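Local coordinates for protein CbsA (Xanthomonas oryzae pv. oryzae, PDB 5XYH) that probably hydrolyses cellulose as a family 6 exoglucanase, releasing cellobiose from chain ends of the plant cell wall, at residues P288-N300 with H353-D367. Numbering follows the deposited sequence.
Sequences PSKIGFLIDTGRN and HIHAYVWGKGGGESD
Arg299 reaches along the loop 360-367 and ends on Asp367. Its CB leads to CG and CD, each 3.9 Å from Gly363 CA; a bend at chi3 (-53°) then turns the tip towards the carboxylate. There NH1 and NH2 both donate to Asp367 OD1, at 3.1 and 2.9 Å, from its syn side but tilted out of the carboxylate plane; OD1 lies at the guanidinium edge, the two planes 81° apart. Water 5, also at that edge, links NH1 to Gly364 N and Glu365 O, while Lys361 CG lies 4.1 Å above the centre of one face. Tyr237 OH is hydrogen-bonded to Asp367 OD2.

Upstream, strands 292-296 and 354-358 run parallel, axes 19° apart, paired by bonds such as Val358 N to Ile295 O (3.0 Å). A register shift between Phe293 and Leu294 marks a beta bulge, where the His355 ring face covers Gly292 CA, 3.4 Å from its centroid. At the end of strand 292-296, Asp296 OD1 accepts from Gly298 N (3.0 Å), an Asx turn, and OD2 from Ala235 N; Gly298 CA packs over the Trp359 five-membered ring. Strand 229-232 flanks 292-296, consistent with the distorted beta/alpha barrel of glycoside hydrolase family 6. Lys361 NZ also pairs, weakly, with Asp367 OD1, so Arg299, Lys361 and Asp367 form a salt-bridge network joining the loops that follow the two strands.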
loop_
_atom_site.group_PDB
_atom_site.type_symbol
_atom_site.label_atom_id
_atom_site.label_comp_id
_atom_site.label_asym_id
_atom_site.label_seq_id
_atom_site.Cartn_x
_atom_site.Cartn_y
_atom_site.Cartn_z
ATOM N N PRO A 288 6.907 -21.423 4.668
ATOM C CA PRO A 288 6.080 -22.431 3.995
ATOM C C PRO A 288 5.739 -22.016 2.576
ATOM O O PRO A 288 5.561 -20.830 2.270
ATOM C CB PRO A 288 4.818 -22.507 4.866
ATOM C CG PRO A 288 4.783 -21.224 5.592
ATOM C CD PRO A 288 6.220 -20.854 5.838
ATOM N N SER A 289 5.653 -23.018 1.704
ATOM C CA SER A 289 5.427 -22.758 0.291
ATOM C C SER A 289 4.079 -22.099 0.037
ATOM O O SER A 289 3.894 -21.475 -1.015
ATOM C CB SER A 289 5.531 -24.065 -0.486
ATOM O OG SER A 289 4.671 -25.023 0.088
ATOM N N LYS A 290 3.144 -22.222 0.973
ATOM C CA LYS A 290 1.805 -21.690 0.785
ATOM C C LYS A 290 1.697 -20.193 1.069
ATOM O O LYS A 290 0.596 -19.642 0.933
ATOM C CB LYS A 290 0.814 -22.445 1.674
ATOM C CG LYS A 290 0.831 -22.024 3.132
ATOM C CD LYS A 290 -0.181 -22.822 3.955
ATOM C CE LYS A 290 -0.171 -22.383 5.424
ATOM N NZ LYS A 290 1.172 -22.481 6.075
ATOM N N ILE A 291 2.787 -19.517 1.455
ATOM C CA ILE A 291 2.678 -18.082 1.697
ATOM C C ILE A 291 2.135 -17.408 0.443
ATOM O O ILE A 291 2.409 -17.829 -0.688
ATOM C CB ILE A 291 4.015 -17.450 2.109
ATOM C CG1 ILE A 291 5.101 -17.785 1.085
ATOM C CG2 ILE A 291 4.386 -17.899 3.502
ATOM C CD1 ILE A 291 6.341 -16.941 1.218
ATOM N N GLY A 292 1.327 -16.371 0.650
ATOM C CA GLY A 292 0.724 -15.663 -0.460
ATOM C C GLY A 292 1.119 -14.199 -0.504
ATOM O O GLY A 292 1.566 -13.631 0.498
ATOM N N PHE A 293 0.980 -13.576 -1.667
ATOM C CA PHE A 293 1.279 -12.157 -1.810
ATOM C C PHE A 293 0.042 -11.394 -2.259
ATOM O O PHE A 293 -0.683 -11.836 -3.159
ATOM C CB PHE A 293 2.427 -11.932 -2.802
ATOM C CG PHE A 293 3.788 -12.199 -2.216
ATOM C CD1 PHE A 293 4.192 -13.495 -1.942
ATOM C CD2 PHE A 293 4.662 -11.157 -1.944
ATOM C CE1 PHE A 293 5.453 -13.757 -1.393
ATOM C CE2 PHE A 293 5.919 -11.410 -1.399
ATOM C CZ PHE A 293 6.313 -12.719 -1.127
ATOM N N LEU A 294 -0.200 -10.248 -1.619
ATOM C CA LEU A 294 -1.131 -9.258 -2.132
ATOM C C LEU A 294 -0.349 -8.201 -2.910
ATOM O O LEU A 294 0.821 -7.929 -2.615
ATOM C CB LEU A 294 -1.928 -8.595 -1.000
ATOM C CG LEU A 294 -2.574 -9.530 0.023
ATOM C CD1 LEU A 294 -3.374 -8.764 1.061
ATOM C CD2 LEU A 294 -3.458 -10.568 -0.693
ATOM N N ILE A 295 -0.996 -7.628 -3.925
ATOM C CA ILE A 295 -0.487 -6.448 -4.616
ATOM C C ILE A 295 -1.580 -5.387 -4.601
ATOM O O ILE A 295 -2.732 -5.666 -4.947
ATOM C CB ILE A 295 -0.039 -6.759 -6.055
ATOM C CG1 ILE A 295 1.097 -7.802 -6.024
ATOM C CG2 ILE A 295 0.406 -5.466 -6.755
ATOM C CD1 ILE A 295 1.495 -8.375 -7.392
ATOM N N ASP A 296 -1.225 -4.183 -4.158
ATOM C CA ASP A 296 -2.141 -3.045 -4.187
ATOM C C ASP A 296 -2.197 -2.508 -5.613
ATOM O O ASP A 296 -1.212 -1.951 -6.108
ATOM C CB ASP A 296 -1.667 -1.964 -3.220
ATOM C CG ASP A 296 -2.654 -0.803 -3.081
ATOM O OD1 ASP A 296 -3.603 -0.678 -3.906
ATOM O OD2 ASP A 296 -2.472 -0.017 -2.123
ATOM N N THR A 297 -3.343 -2.676 -6.276
ATOM C CA THR A 297 -3.503 -2.258 -7.663
ATOM C C THR A 297 -4.463 -1.083 -7.802
ATOM O O THR A 297 -5.009 -0.855 -8.886
ATOM C CB THR A 297 -3.984 -3.430 -8.520
ATOM O OG1 THR A 297 -5.250 -3.898 -8.022
ATOM C CG2 THR A 297 -2.961 -4.576 -8.482
ATOM N N GLY A 298 -4.683 -0.330 -6.724
ATOM C CA GLY A 298 -5.652 0.745 -6.778
ATOM C C GLY A 298 -5.259 1.902 -7.677
ATOM O O GLY A 298 -6.131 2.594 -8.212
ATOM N N ARG A 299 -3.957 2.130 -7.860
ATOM C CA ARG A 299 -3.520 3.336 -8.562
ATOM C C ARG A 299 -2.331 3.081 -9.482
ATOM O O ARG A 299 -1.573 4.009 -9.787
ATOM C CB ARG A 299 -3.166 4.451 -7.574
ATOM C CG ARG A 299 -4.365 4.978 -6.779
ATOM C CD ARG A 299 -4.019 6.203 -5.891
ATOM N NE ARG A 299 -2.876 5.973 -5.011
ATOM C CZ ARG A 299 -2.421 6.861 -4.123
ATOM N NH1 ARG A 299 -3.009 8.052 -3.985
ATOM N NH2 ARG A 299 -1.362 6.576 -3.378
ATOM N N ASN A 300 -2.169 1.851 -9.972
ATOM C CA ASN A 300 -0.962 1.483 -10.704
ATOM C C ASN A 300 -1.254 1.039 -12.139
ATOM O O ASN A 300 -0.439 0.336 -12.744
ATOM C CB ASN A 300 -0.196 0.399 -9.936
ATOM C CG ASN A 300 -0.810 -0.993 -10.083
ATOM O OD1 ASN A 300 -2.003 -1.133 -10.299
ATOM N ND2 ASN A 300 0.025 -2.041 -9.948
ATOM N N HIS A 353 1.260 -17.467 -6.723
ATOM C CA HIS A 353 1.300 -17.191 -5.298
ATOM C C HIS A 353 0.671 -15.841 -4.944
ATOM O O HIS A 353 0.865 -15.362 -3.831
ATOM C CB HIS A 353 2.744 -17.270 -4.797
ATOM C CG HIS A 353 3.482 -18.461 -5.323
ATOM N ND1 HIS A 353 3.172 -19.749 -4.941
ATOM C CD2 HIS A 353 4.489 -18.569 -6.224
ATOM C CE1 HIS A 353 3.955 -20.600 -5.583
ATOM N NE2 HIS A 353 4.770 -19.909 -6.361
ATOM N N ILE A 354 -0.084 -15.236 -5.857
ATOM C CA ILE A 354 -0.788 -13.984 -5.577
ATOM C C ILE A 354 -2.143 -14.334 -4.981
ATOM O O ILE A 354 -3.023 -14.830 -5.690
ATOM C CB ILE A 354 -0.953 -13.124 -6.837
ATOM C CG1 ILE A 354 0.401 -12.902 -7.513
ATOM C CG2 ILE A 354 -1.652 -11.803 -6.503
ATOM C CD1 ILE A 354 1.437 -12.244 -6.619
ATOM N N HIS A 355 -2.320 -14.063 -3.680
ATOM C CA HIS A 355 -3.604 -14.358 -3.056
ATOM C C HIS A 355 -4.702 -13.437 -3.589
ATOM O O HIS A 355 -5.856 -13.864 -3.729
ATOM C CB HIS A 355 -3.503 -14.251 -1.527
ATOM C CG HIS A 355 -2.979 -15.493 -0.861
ATOM N ND1 HIS A 355 -2.911 -15.633 0.510
ATOM C CD2 HIS A 355 -2.504 -16.651 -1.379
ATOM C CE1 HIS A 355 -2.424 -16.825 0.807
ATOM N NE2 HIS A 355 -2.159 -17.458 -0.320
ATOM N N ALA A 356 -4.370 -12.186 -3.900
ATOM C CA ALA A 356 -5.398 -11.253 -4.351
ATOM C C ALA A 356 -4.742 -9.974 -4.846
ATOM O O ALA A 356 -3.647 -9.626 -4.406
ATOM C CB ALA A 356 -6.391 -10.922 -3.223
ATOM N N TYR A 357 -5.401 -9.316 -5.800
ATOM C CA TYR A 357 -5.181 -7.891 -6.041
ATOM C C TYR A 357 -6.154 -7.133 -5.149
ATOM O O TYR A 357 -7.334 -7.483 -5.092
ATOM C CB TYR A 357 -5.410 -7.507 -7.504
ATOM C CG TYR A 357 -4.540 -8.234 -8.516
ATOM C CD1 TYR A 357 -3.211 -8.538 -8.249
ATOM C CD2 TYR A 357 -5.057 -8.608 -9.746
ATOM C CE1 TYR A 357 -2.418 -9.213 -9.181
ATOM C CE2 TYR A 357 -4.284 -9.274 -10.682
ATOM C CZ TYR A 357 -2.968 -9.572 -10.397
ATOM O OH TYR A 357 -2.213 -10.232 -11.331
ATOM N N VAL A 358 -5.660 -6.120 -4.426
ATOM C CA VAL A 358 -6.482 -5.368 -3.485
ATOM C C VAL A 358 -6.320 -3.882 -3.795
ATOM O O VAL A 358 -5.329 -3.450 -4.385
ATOM C CB VAL A 358 -6.120 -5.645 -2.004
ATOM C CG1 VAL A 358 -6.256 -7.140 -1.658
ATOM C CG2 VAL A 358 -4.719 -5.131 -1.684
ATOM N N TRP A 359 -7.323 -3.100 -3.411
ATOM C CA TRP A 359 -7.184 -1.645 -3.439
ATOM C C TRP A 359 -6.816 -1.250 -2.017
ATOM O O TRP A 359 -7.680 -0.963 -1.182
ATOM C CB TRP A 359 -8.458 -0.967 -3.929
ATOM C CG TRP A 359 -8.626 -1.073 -5.401
ATOM C CD1 TRP A 359 -7.869 -1.820 -6.263
ATOM C CD2 TRP A 359 -9.590 -0.388 -6.204
ATOM N NE1 TRP A 359 -8.311 -1.647 -7.543
ATOM C CE2 TRP A 359 -9.375 -0.782 -7.538
ATOM C CE3 TRP A 359 -10.626 0.510 -5.922
ATOM C CZ2 TRP A 359 -10.155 -0.299 -8.598
ATOM C CZ3 TRP A 359 -11.407 0.987 -6.977
ATOM C CH2 TRP A 359 -11.165 0.583 -8.293
ATOM N N GLY A 360 -5.512 -1.299 -1.734
ATOM C CA GLY A 360 -5.028 -0.932 -0.414
ATOM C C GLY A 360 -5.311 0.515 -0.087
ATOM O O GLY A 360 -5.803 0.840 0.992
ATOM N N LYS A 361 -5.007 1.407 -1.015
ATOM C CA LYS A 361 -5.380 2.803 -0.880
ATOM C C LYS A 361 -6.391 3.132 -1.965
ATOM O O LYS A 361 -6.070 3.047 -3.156
ATOM C CB LYS A 361 -4.161 3.716 -0.979
ATOM C CG LYS A 361 -4.540 5.190 -1.010
ATOM C CD LYS A 361 -3.759 5.984 0.016
ATOM C CE LYS A 361 -4.082 7.478 -0.113
ATOM N NZ LYS A 361 -3.353 8.247 0.924
ATOM N N GLY A 362 -7.599 3.510 -1.554
ATOM C CA GLY A 362 -8.643 3.891 -2.495
ATOM C C GLY A 362 -8.287 5.112 -3.317
ATOM O O GLY A 362 -7.970 6.172 -2.762
ATOM N N GLY A 363 -8.315 4.970 -4.645
ATOM C CA GLY A 363 -7.941 6.043 -5.544
ATOM C C GLY A 363 -8.807 7.262 -5.315
ATOM O O GLY A 363 -10.029 7.134 -5.211
ATOM N N GLY A 364 -8.187 8.443 -5.221
ATOM C CA GLY A 364 -8.887 9.692 -4.961
ATOM C C GLY A 364 -8.508 10.336 -3.640
ATOM O O GLY A 364 -8.640 11.558 -3.491
ATOM N N GLU A 365 -8.047 9.545 -2.675
ATOM C CA GLU A 365 -7.600 10.122 -1.412
ATOM C C GLU A 365 -6.180 10.662 -1.546
ATOM O O GLU A 365 -5.329 10.083 -2.231
ATOM C CB GLU A 365 -7.707 9.094 -0.284
ATOM C CG GLU A 365 -9.166 8.802 0.065
ATOM C CD GLU A 365 -9.344 7.674 1.060
ATOM O OE1 GLU A 365 -8.323 7.090 1.466
ATOM O OE2 GLU A 365 -10.509 7.341 1.403
ATOM N N SER A 366 -5.948 11.815 -0.930
ATOM C CA SER A 366 -4.677 12.510 -1.069
ATOM C C SER A 366 -3.576 11.823 -0.269
ATOM O O SER A 366 -3.809 11.309 0.830
ATOM C CB SER A 366 -4.833 13.959 -0.603
ATOM O OG SER A 366 -3.595 14.633 -0.671
ATOM N N ASP A 367 -2.366 11.811 -0.843
ATOM C CA ASP A 367 -1.166 11.318 -0.171
ATOM C C ASP A 367 -0.527 12.371 0.730
ATOM O O ASP A 367 0.415 12.051 1.467
ATOM C CB ASP A 367 -0.136 10.845 -1.208
ATOM C CG ASP A 367 -0.656 9.689 -2.071
ATOM O OD1 ASP A 367 -1.351 8.809 -1.510
ATOM O OD2 ASP A 367 -0.376 9.667 -3.306
HETATM O O HOH W 1 1.485 -19.535 -2.493
HETATM O O HOH W 2 -1.716 -20.135 -0.140
HETATM O O HOH W 3 -3.969 1.992 -4.428
HETATM O O HOH W 4 -8.604 2.897 -6.831
HETATM O O HOH W 5 -5.435 9.278 -4.962
#